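Local coordinates for fimbrial protein MyfA (Yersinia enterocolitica, PDB 5LND), which serves as the major subunit of the Myf fimbriae, joining with further copies of itself into a protease-resistant surface polymer that is a probable virulence factor, at residues Met51-Ala54 / Asp55-Val59. Residues are numbered along the deposited sequence; the frame is centred on the assembly and turned at random.
Sequences MVSA and DGTRV
A tight beta hairpin, closed by a type I turn with a G1 beta bulge, joins Met51 and Val52 of strand 37-52 to Arg58 and Val59 of strand 58-60 in the Ig-like beta sandwich of MyfA, and illustrates how a short connection is stitched shut from ladder to turn. Met51 and Val59 form the antiparallel hydrogen-bonded pair: Val59 N reaches Met51 O at 3.0 Å, and Met51 N returns the bond to Val59 O. Closer to the turn, Ser53 N bonds to Thr57 O. The type I turn from Ser53 to Gly56 closes with Gly56 N on Ser53 O, 2.9 Å away, the donor standing well above the carbonyl plane. Gly56 takes the bulge position, with its positive phi of 102°.

The two faces differ. On one, Met51 and Val59 lie side by side, CG of Met51 4.0 Å from CB of Val59, and both pack on Tyr99 and Leu88 in the buried interior. On the other, the non-hydrogen-bonded pair Val52 and Arg58 run alongside each other; a bend at chi3 (65°) brings the guanidinium beside the valine, with NH1 3.5 Å from Val52 CG2, while Gln50 OE1 and Ala45 O hold its nitrogens. Arg58 N is bonded to Glu80 of the second subunit. Beside the turn, on the face of Met51 and Val59, Ser53 OG, turned in between its own N and carbonyl carbon (chi1 69°), comes within 2.8 Å of Asp55 OD1, which also takes a weak bond from Thr57 N.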
loop_
_atom_site.group_PDB
_atom_site.type_symbol
_atom_site.label_atom_id
_atom_site.label_comp_id
_atom_site.label_asym_id
_atom_site.label_seq_id
_atom_site.Cartn_x
_atom_site.Cartn_y
_atom_site.Cartn_z
ATOM N N MET B 51 8.734 4.550 1.906
ATOM C CA MET B 51 8.116 4.924 3.170
ATOM C C MET B 51 6.798 4.146 3.281
ATOM O O MET B 51 6.123 3.919 2.278
ATOM C CB MET B 51 7.947 6.445 3.283
ATOM C CG MET B 51 6.879 7.048 2.406
ATOM S SD MET B 51 6.742 8.853 2.485
ATOM C CE MET B 51 7.073 9.178 4.187
ATOM N N VAL B 52 6.458 3.699 4.486
ATOM C CA VAL B 52 5.349 2.766 4.674
ATOM C C VAL B 52 4.388 3.231 5.774
ATOM O O VAL B 52 4.814 3.519 6.896
ATOM C CB VAL B 52 5.884 1.359 5.018
ATOM C CG1 VAL B 52 4.757 0.358 5.146
ATOM C CG2 VAL B 52 6.839 0.894 3.963
ATOM N N SER B 53 3.093 3.303 5.460
ATOM C CA SER B 53 2.095 3.753 6.437
ATOM C C SER B 53 1.566 2.621 7.323
ATOM O O SER B 53 1.886 1.459 7.121
ATOM C CB SER B 53 0.932 4.462 5.755
ATOM O OG SER B 53 0.164 3.560 4.999
ATOM N N ALA B 54 0.744 2.970 8.307
ATOM C CA ALA B 54 0.278 1.996 9.292
ATOM C C ALA B 54 -0.433 0.795 8.703
ATOM O O ALA B 54 -0.311 -0.294 9.251
ATOM C CB ALA B 54 -0.592 2.649 10.336
ATOM N N ASP B 55 -1.200 0.994 7.631
ATOM C CA ASP B 55 -1.924 -0.113 7.002
ATOM C C ASP B 55 -1.085 -0.822 5.953
ATOM O O ASP B 55 -1.536 -1.781 5.332
ATOM C CB ASP B 55 -3.281 0.326 6.429
ATOM C CG ASP B 55 -3.169 1.462 5.438
ATOM O OD1 ASP B 55 -2.047 1.778 5.017
ATOM O OD2 ASP B 55 -4.214 2.033 5.057
ATOM N N GLY B 56 0.134 -0.343 5.753
ATOM C CA GLY B 56 1.060 -1.007 4.859
ATOM C C GLY B 56 1.247 -0.406 3.478
ATOM O O GLY B 56 2.041 -0.909 2.696
ATOM N N THR B 57 0.519 0.657 3.169
ATOM C CA THR B 57 0.642 1.301 1.866
ATOM C C THR B 57 2.058 1.836 1.693
ATOM O O THR B 57 2.593 2.468 2.600
ATOM C CB THR B 57 -0.354 2.470 1.707
ATOM O OG1 THR B 57 -1.672 2.031 2.045
ATOM C CG2 THR B 57 -0.370 2.973 0.279
ATOM N N ARG B 58 2.652 1.608 0.526
ATOM C CA ARG B 58 4.040 1.989 0.279
ATOM C C ARG B 58 4.133 3.135 -0.723
ATOM O O ARG B 58 3.314 3.235 -1.638
ATOM C CB ARG B 58 4.820 0.777 -0.238
ATOM C CG ARG B 58 4.583 -0.486 0.577
ATOM C CD ARG B 58 5.231 -1.714 -0.044
ATOM N NE ARG B 58 6.682 -1.607 -0.066
ATOM C CZ ARG B 58 7.470 -1.786 0.993
ATOM N NH1 ARG B 58 6.959 -2.081 2.184
ATOM N NH2 ARG B 58 8.782 -1.658 0.861
ATOM N N VAL B 59 5.120 4.008 -0.535
ATOM C CA VAL B 59 5.428 5.063 -1.503
ATOM C C VAL B 59 6.928 5.110 -1.758
ATOM O O VAL B 59 7.706 5.231 -0.819
ATOM C CB VAL B 59 4.963 6.441 -1.011
ATOM C CG1 VAL B 59 5.246 7.507 -2.062
ATOM C CG2 VAL B 59 3.492 6.403 -0.684
#